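Local structure of anopheles gambiae adenosine kinase (Anopheles gambiae, 3LOO) at residues Val189-Ala194 and Glu226-Tyr231; Leu195-Glu200 and Arg206-Asn211; Phe220-Leu225 and Lys247-Gly252. The protein catalyses the phosphorylation of adenosine to AMP with ATP as phosphate donor, as a member of the pfkB family of carbohydrate kinases. One frame throughout, in Å; residues are numbered along the deposited sequence.

Contact 1 (Val189-Ala194 and Glu226-Tyr231); sequences VSFESA and EEIFPY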
# COMPACT_ATOMS: atom_id res chain seq x y z
N VAL A 189 -1.65 4.05 12.46
CA VAL A 189 -0.54 3.84 13.36
C VAL A 189 0.24 5.12 13.68
O VAL A 189 0.61 5.33 14.82
CB VAL A 189 0.41 2.74 12.80
CG1 VAL A 189 1.65 2.67 13.59
CG2 VAL A 189 -0.34 1.38 12.79
N SER A 190 0.54 5.93 12.66
CA SER A 190 1.32 7.14 12.90
C SER A 190 1.13 8.14 11.80
O SER A 190 2.02 8.33 10.95
CB SER A 190 2.84 6.81 13.02
OG SER A 190 3.53 7.89 13.65
N PHE A 191 -0.04 8.78 11.80
CA PHE A 191 -0.28 9.84 10.85
C PHE A 191 0.78 10.94 10.99
O PHE A 191 1.15 11.59 10.01
CB PHE A 191 -1.69 10.46 11.00
CG PHE A 191 -1.89 11.69 10.17
CD1 PHE A 191 -1.96 11.60 8.78
CD2 PHE A 191 -1.96 12.96 10.77
CE1 PHE A 191 -2.11 12.73 8.00
CE2 PHE A 191 -2.11 14.10 9.99
CZ PHE A 191 -2.19 13.99 8.62
N GLU A 192 1.21 11.18 12.22
CA GLU A 192 2.15 12.24 12.58
C GLU A 192 3.50 12.01 11.83
O GLU A 192 4.12 12.95 11.34
CB GLU A 192 2.31 12.15 14.08
CG GLU A 192 3.05 13.22 14.82
CD GLU A 192 3.74 12.62 16.06
OE1 GLU A 192 3.30 11.55 16.55
OE2 GLU A 192 4.75 13.19 16.52
N SER A 193 3.92 10.74 11.72
CA SER A 193 5.14 10.40 10.96
C SER A 193 4.93 10.62 9.47
O SER A 193 5.79 11.20 8.82
CB SER A 193 5.57 8.94 11.19
OG SER A 193 5.96 8.69 12.50
N ALA A 194 3.78 10.19 8.95
CA ALA A 194 3.48 10.32 7.51
C ALA A 194 3.48 11.80 7.14
O ALA A 194 4.03 12.19 6.11
CB ALA A 194 2.13 9.70 7.15
N GLU A 226 -7.21 15.45 4.51
CA GLU A 226 -7.22 16.84 4.13
C GLU A 226 -5.91 17.54 4.47
O GLU A 226 -5.41 18.31 3.66
CB GLU A 226 -8.36 17.58 4.84
CG GLU A 226 -9.74 17.28 4.29
CD GLU A 226 -10.74 18.39 4.63
OE1 GLU A 226 -10.86 18.74 5.83
OE2 GLU A 226 -11.34 18.94 3.69
N GLU A 227 -5.40 17.33 5.69
CA GLU A 227 -4.20 17.99 6.13
C GLU A 227 -2.92 17.53 5.32
O GLU A 227 -2.01 18.34 5.07
CB GLU A 227 -3.97 17.78 7.64
CG GLU A 227 -2.81 18.66 8.18
CD GLU A 227 -2.52 18.51 9.67
OE1 GLU A 227 -3.00 17.57 10.33
OE2 GLU A 227 -1.80 19.36 10.21
N ILE A 228 -2.88 16.27 4.88
CA ILE A 228 -1.69 15.75 4.17
C ILE A 228 -1.77 15.98 2.65
O ILE A 228 -0.74 16.04 1.97
CB ILE A 228 -1.42 14.24 4.48
CG1 ILE A 228 0.05 13.88 4.22
CG2 ILE A 228 -2.35 13.33 3.62
CD1 ILE A 228 0.51 12.53 4.91
N PHE A 229 -2.98 16.11 2.11
CA PHE A 229 -3.15 16.26 0.69
C PHE A 229 -2.32 17.33 -0.04
O PHE A 229 -1.89 17.06 -1.16
CB PHE A 229 -4.62 16.40 0.28
CG PHE A 229 -5.29 15.08 0.02
CD1 PHE A 229 -4.55 13.93 -0.21
CD2 PHE A 229 -6.68 14.98 0.04
CE1 PHE A 229 -5.18 12.70 -0.43
CE2 PHE A 229 -7.32 13.75 -0.20
CZ PHE A 229 -6.57 12.61 -0.44
N PRO A 230 -2.07 18.53 0.57
CA PRO A 230 -1.25 19.54 -0.14
C PRO A 230 0.15 19.02 -0.49
O PRO A 230 0.78 19.49 -1.42
CB PRO A 230 -1.13 20.68 0.91
CG PRO A 230 -2.51 20.58 1.68
CD PRO A 230 -2.60 19.06 1.86
N TYR A 231 0.62 18.03 0.27
CA TYR A 231 1.96 17.51 0.11
C TYR A 231 1.98 16.22 -0.66
O TYR A 231 3.02 15.58 -0.80
CB TYR A 231 2.56 17.26 1.49
CG TYR A 231 2.38 18.42 2.42
CD1 TYR A 231 3.20 19.56 2.35
CD2 TYR A 231 1.34 18.42 3.35
CE1 TYR A 231 3.01 20.64 3.21
CE2 TYR A 231 1.12 19.51 4.20
CZ TYR A 231 1.96 20.61 4.13
OH TYR A 231 1.78 21.65 5.01
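Glu227 OE1 meets the edge of the Phe191 ring, in its plane, 3.6 Å from Phe191 CE2 and slightly farther from Phe191 CZ. An anionic oxygen at a C-H rim meets the weakly positive edge of the ring and avoids the electron-rich face, so the approach is probably mildly attractive. The carboxylate is turned 40° from the ring plane. Glu227 reaches this far because its chain is fully extended, with CG anti to the backbone N (chi1 -171°). Phe191 has the matching first torsion, which carries its ring out from helix 187-203 toward helix 222-228.

The rest centres on Ile228 and is mainly apolar side-chain packing; the isoleucine runs past Phe191 in the opposite direction. Ile228 CB sits 3.9 Å from Phe191 CE1, again at the edge of the ring and near its plane. Beyond it, Ile228 CD1 comes to the backbone of the first helix, 3.7 Å from Ala194 O, and to the methyl group beside it, 4.0 Å from Ala194 CB. The tip of the isoleucine thus rests against the helix backbone and the alanine methyl. On segment 189-194 itself, Ser190 OG and Ser193 OG share a 2.8 Å hydrogen bond, and Ala194 N bonds back to Ser190 O at 3.2 Å.

Phe187 meets the Phe191 ring edge-to-face, and Leu195 receives Glu227 one turn farther along the same helix. On the sheet side, Ile228 rests on Phe208 and Met210 of strand 207-211. The contact therefore joins two helices side by side on one face of the large sheet, helix 187-203 leading into strand 207-211 and helix 222-228 leading toward strand 234-238.

Contact 2 (Leu195-Glu200 and Arg206-Asn211); sequences LSVAKE and RMFMMN
Ala198 and Phe208 make the central apolar contact, a CH-pi interaction. Ala198 CB stands 3.4 Å from the centroid of the Phe208 ring, only 3° off the ring normal, so the methyl group is almost equally close to all six ring carbons. With CG anti to its backbone N (chi1 -178°), Phe208 rises from the strand and presents this face to the helix. A second apolar touch comes at the rim: Val197 CG1 meets Phe208 CE1 at 4.0 Å, near the ring plane, the two side chains crossing at about a right angle.

The charged pair lies at the margin. Glu200 OE2 and Arg206 NH2 form a long salt bridge of 4.0 Å, and the carboxylate and guanidinium planes stand 82° apart, far from a flat two-pronged pairing. Glu200 CG is nearer, 3.5 Å from Arg206 NH2. The firmer partners of the guanidinium are Thr204 OG1, bonded to NE, and the carbonyls of Leu174 and Ala177, bonded to NH1.

This is the second half of a beta-alpha-beta unit: strand 179-183, helix 187-203 and strand 207-211. Phe208 also packs on Phe180 and Val182 of the parallel neighbouring strand, filling the layer between helix and sheet.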
# COMPACT_ATOMS: atom_id res chain seq x y z
N LEU A 195 2.82 12.63 7.96
CA LEU A 195 2.73 14.06 7.67
C LEU A 195 4.12 14.75 7.74
O LEU A 195 4.47 15.60 6.92
CB LEU A 195 1.73 14.75 8.62
CG LEU A 195 1.57 16.26 8.47
CD1 LEU A 195 0.99 16.54 7.12
CD2 LEU A 195 0.69 16.88 9.62
N SER A 196 4.87 14.40 8.77
CA SER A 196 6.19 14.98 8.98
C SER A 196 7.07 14.68 7.75
O SER A 196 7.72 15.56 7.20
CB SER A 196 6.74 14.36 10.25
OG SER A 196 8.07 14.70 10.40
N VAL A 197 6.99 13.46 7.24
CA VAL A 197 7.80 13.06 6.07
C VAL A 197 7.29 13.79 4.84
O VAL A 197 8.10 14.25 4.03
CB VAL A 197 7.81 11.50 5.90
CG1 VAL A 197 8.26 11.08 4.49
CG2 VAL A 197 8.68 10.89 6.97
N ALA A 198 5.97 13.95 4.72
CA ALA A 198 5.38 14.65 3.56
C ALA A 198 5.76 16.13 3.49
O ALA A 198 6.04 16.65 2.40
CB ALA A 198 3.81 14.45 3.50
N LYS A 199 5.77 16.80 4.64
CA LYS A 199 6.19 18.21 4.69
C LYS A 199 7.68 18.41 4.33
O LYS A 199 8.02 19.35 3.61
CB LYS A 199 5.92 18.79 6.09
CG LYS A 199 4.45 19.15 6.32
CD LYS A 199 4.26 19.58 7.77
CE LYS A 199 2.84 20.07 8.04
NZ LYS A 199 2.66 20.30 9.53
N GLU A 200 8.54 17.53 4.83
CA GLU A 200 9.96 17.58 4.51
C GLU A 200 10.18 17.31 3.03
O GLU A 200 11.01 17.98 2.38
CB GLU A 200 10.77 16.64 5.40
CG GLU A 200 12.31 16.57 5.06
CD GLU A 200 13.11 17.86 5.38
OE1 GLU A 200 12.53 18.89 5.79
OE2 GLU A 200 14.35 17.82 5.23
N ARG A 206 11.02 16.88 -3.06
CA ARG A 206 10.97 15.44 -3.37
C ARG A 206 9.53 14.89 -3.49
O ARG A 206 8.58 15.50 -3.00
CB ARG A 206 11.82 14.66 -2.36
CG ARG A 206 13.35 15.04 -2.43
CD ARG A 206 14.15 14.43 -1.31
NE ARG A 206 13.88 15.03 -0.01
CZ ARG A 206 14.27 14.53 1.16
NH1 ARG A 206 14.96 13.38 1.23
NH2 ARG A 206 13.97 15.21 2.26
N MET A 207 9.36 13.76 -4.17
CA MET A 207 8.03 13.19 -4.35
C MET A 207 7.51 12.46 -3.11
O MET A 207 8.22 11.66 -2.49
CB MET A 207 8.00 12.26 -5.56
CG MET A 207 7.87 13.02 -6.89
SD MET A 207 7.93 11.86 -8.26
CE MET A 207 6.19 11.49 -8.39
N PHE A 208 6.29 12.81 -2.73
CA PHE A 208 5.56 12.11 -1.63
C PHE A 208 4.30 11.53 -2.28
O PHE A 208 3.56 12.20 -3.02
CB PHE A 208 5.27 13.01 -0.43
CG PHE A 208 4.57 12.29 0.70
CD1 PHE A 208 5.29 11.65 1.68
CD2 PHE A 208 3.16 12.19 0.72
CE1 PHE A 208 4.66 10.94 2.69
CE2 PHE A 208 2.50 11.46 1.72
CZ PHE A 208 3.27 10.83 2.71
N MET A 209 4.12 10.24 -2.06
CA MET A 209 3.08 9.49 -2.72
C MET A 209 2.35 8.68 -1.64
O MET A 209 2.94 8.29 -0.61
CB MET A 209 3.70 8.57 -3.80
CG MET A 209 4.56 9.36 -4.85
SD MET A 209 5.48 8.28 -5.93
CE MET A 209 6.91 7.97 -4.90
N MET A 210 1.08 8.42 -1.87
CA MET A 210 0.31 7.64 -0.90
C MET A 210 -0.83 6.90 -1.57
O MET A 210 -1.15 7.13 -2.73
CB MET A 210 -0.19 8.51 0.27
CG MET A 210 -1.14 9.65 -0.09
SD MET A 210 -2.18 10.22 1.31
CE MET A 210 -3.39 8.88 1.36
N ASN A 211 -1.43 5.99 -0.81
CA ASN A 211 -2.48 5.16 -1.34
C ASN A 211 -3.71 5.42 -0.46
O ASN A 211 -3.56 5.57 0.77
CB ASN A 211 -2.07 3.71 -1.16
CG ASN A 211 -2.78 2.81 -2.10
OD1 ASN A 211 -4.00 2.66 -2.03
ND2 ASN A 211 -2.02 2.20 -3.02

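Contact 3 (Phe220-Leu225 and Lys247-Gly252); sequences FYKNNL and KEFNYG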
# COMPACT_ATOMS: atom_id res chain seq x y z
N PHE A 220 -12.59 7.17 8.25
CA PHE A 220 -12.11 7.28 9.64
C PHE A 220 -11.21 8.50 9.90
O PHE A 220 -11.11 9.00 11.02
CB PHE A 220 -11.28 6.04 10.02
CG PHE A 220 -12.08 4.79 10.36
CD1 PHE A 220 -13.45 4.66 10.07
CD2 PHE A 220 -11.43 3.70 10.93
CE1 PHE A 220 -14.15 3.47 10.35
CE2 PHE A 220 -12.12 2.48 11.21
CZ PHE A 220 -13.50 2.38 10.92
N TYR A 221 -10.50 8.96 8.86
CA TYR A 221 -9.44 9.96 9.08
C TYR A 221 -9.56 11.07 8.03
O TYR A 221 -8.59 11.42 7.32
CB TYR A 221 -8.05 9.29 9.01
CG TYR A 221 -7.95 7.95 9.67
CD1 TYR A 221 -8.03 7.81 11.07
CD2 TYR A 221 -7.71 6.80 8.89
CE1 TYR A 221 -7.93 6.55 11.68
CE2 TYR A 221 -7.56 5.57 9.49
CZ TYR A 221 -7.70 5.44 10.87
OH TYR A 221 -7.57 4.18 11.41
N LYS A 222 -10.77 11.61 7.90
CA LYS A 222 -11.05 12.56 6.83
C LYS A 222 -10.16 13.80 6.95
O LYS A 222 -9.58 14.26 5.96
CB LYS A 222 -12.51 12.98 6.83
CG LYS A 222 -12.87 13.75 5.60
CD LYS A 222 -13.40 15.11 5.97
CE LYS A 222 -13.58 15.97 4.73
NZ LYS A 222 -14.82 16.77 4.83
N ASN A 223 -10.08 14.36 8.15
CA ASN A 223 -9.29 15.55 8.35
C ASN A 223 -7.76 15.34 8.16
O ASN A 223 -7.07 16.23 7.64
CB ASN A 223 -9.63 16.25 9.67
CG ASN A 223 -11.03 16.91 9.63
OD1 ASN A 223 -11.52 17.29 8.57
ND2 ASN A 223 -11.66 17.02 10.77
N ASN A 224 -7.25 14.18 8.57
CA ASN A 224 -5.84 13.82 8.34
C ASN A 224 -5.53 13.85 6.86
O ASN A 224 -4.51 14.38 6.43
CB ASN A 224 -5.53 12.42 8.88
CG ASN A 224 -5.42 12.36 10.39
OD1 ASN A 224 -5.36 13.37 11.09
ND2 ASN A 224 -5.36 11.17 10.90
N LEU A 225 -6.43 13.25 6.10
CA LEU A 225 -6.35 13.19 4.67
C LEU A 225 -6.30 14.60 4.06
O LEU A 225 -5.43 14.90 3.21
CB LEU A 225 -7.58 12.46 4.18
CG LEU A 225 -7.44 11.46 3.06
CD1 LEU A 225 -6.07 10.81 3.04
CD2 LEU A 225 -8.56 10.42 3.25
N LYS A 247 -17.71 10.67 -1.07
CA LYS A 247 -18.77 10.79 -0.03
C LYS A 247 -18.31 11.64 1.15
O LYS A 247 -19.01 12.55 1.53
CB LYS A 247 -19.24 9.43 0.50
CG LYS A 247 -19.62 8.39 -0.57
CD LYS A 247 -21.04 8.55 -1.11
CE LYS A 247 -21.36 7.49 -2.19
NZ LYS A 247 -21.34 6.11 -1.61
N GLU A 248 -17.12 11.35 1.72
CA GLU A 248 -16.66 12.10 2.90
C GLU A 248 -16.38 13.56 2.62
O GLU A 248 -16.47 14.40 3.52
CB GLU A 248 -15.44 11.44 3.55
CG GLU A 248 -15.67 10.03 4.10
CD GLU A 248 -17.00 9.83 4.87
OE1 GLU A 248 -17.28 10.58 5.82
OE2 GLU A 248 -17.73 8.88 4.52
N PHE A 249 -15.99 13.84 1.39
CA PHE A 249 -15.65 15.18 0.96
C PHE A 249 -16.84 15.86 0.29
O PHE A 249 -16.72 16.99 -0.17
CB PHE A 249 -14.47 15.15 -0.03
CG PHE A 249 -13.12 15.06 0.64
CD1 PHE A 249 -12.14 16.00 0.36
CD2 PHE A 249 -12.81 14.00 1.49
CE1 PHE A 249 -10.86 15.91 0.95
CE2 PHE A 249 -11.54 13.91 2.10
CZ PHE A 249 -10.58 14.86 1.83
N ASN A 250 -17.97 15.16 0.20
CA ASN A 250 -19.23 15.73 -0.26
C ASN A 250 -19.21 16.17 -1.71
O ASN A 250 -19.70 17.24 -2.04
CB ASN A 250 -19.67 16.89 0.66
CG ASN A 250 -19.96 16.43 2.09
OD1 ASN A 250 -20.66 15.41 2.31
ND2 ASN A 250 -19.43 17.18 3.06
N TYR A 251 -18.65 15.34 -2.57
CA TYR A 251 -18.56 15.68 -3.98
C TYR A 251 -19.88 15.55 -4.70
O TYR A 251 -20.08 16.20 -5.71
CB TYR A 251 -17.46 14.86 -4.69
CG TYR A 251 -16.06 15.31 -4.31
CD1 TYR A 251 -15.86 16.50 -3.59
CD2 TYR A 251 -14.93 14.58 -4.73
CE1 TYR A 251 -14.59 16.93 -3.27
CE2 TYR A 251 -13.64 15.02 -4.42
CZ TYR A 251 -13.49 16.18 -3.69
OH TYR A 251 -12.23 16.60 -3.37
N GLY A 252 -20.77 14.72 -4.17
CA GLY A 252 -22.07 14.47 -4.76
C GLY A 252 -22.00 13.73 -6.07
O GLY A 252 -22.89 13.87 -6.92
O HOH W 1 -15.43 18.36 2.52
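Lys222 reaching across to Glu248 and Phe249 makes a surface contact between two helix ends, the first turn of helix 222-228 and the C-terminal end of helix 239-248, in the ribokinase-like alpha/beta fold of the pfkB family. The second helix closes in a Schellman motif: Asn250 takes a positive phi of 65°, with bonds back into the last turn that include Asn250 N to Lys247 O at 3.1 Å.

Nearly all of the contact is the work of one lysine. Lys222 CG leaves anti to the backbone N, and bends at chi2 and chi4 then lay the chain obliquely over Phe249. Lys222 CE stands 4.0 Å from the Phe249 ring centroid, 19° off the normal, a CH-pi contact over one face but shifted toward the rim. Lys222 CG touches Phe249 CE2 at 3.7 Å, and the aliphatic part of Glu248 adds its CB on the flank. Lys222 NZ is 5.0 Å from the Phe249 centroid, so any cation-pi attraction is weak at most.

The firmer partner of the ammonium group is the backbone: Lys222 NZ donates to Glu248 O at 3.2 Å, from a position tilted 29° out of the carbonyl plane. A positive charge beside the C-terminal end of a helix is probably favourable. Lys222 NZ also donates to a water at 2.9 Å, and that water donates a hydrogen bond to Phe249 O.

Contact 2 is the buried one, contact 1 is partly buried and contact 3 lies at the surface. Helix 187-203 serves contacts 1 and 2 with consecutive segments, and helix 222-228 serves contacts 1 and 3 from its two ends. Polar character grows toward the surface: charged groups stay at the margins of contacts 1 and 2, around apolar centres, whereas a lysine, still lying over an aromatic face, carries contact 3. The sites also touch directly. Tyr231 packs on Ala198 and Phe208, joining contact 1 to contact 2; Phe249 meets Glu226 and Phe229, joining contact 3 to contact 1; Met210 and Leu225 bring contacts 2 and 3 together.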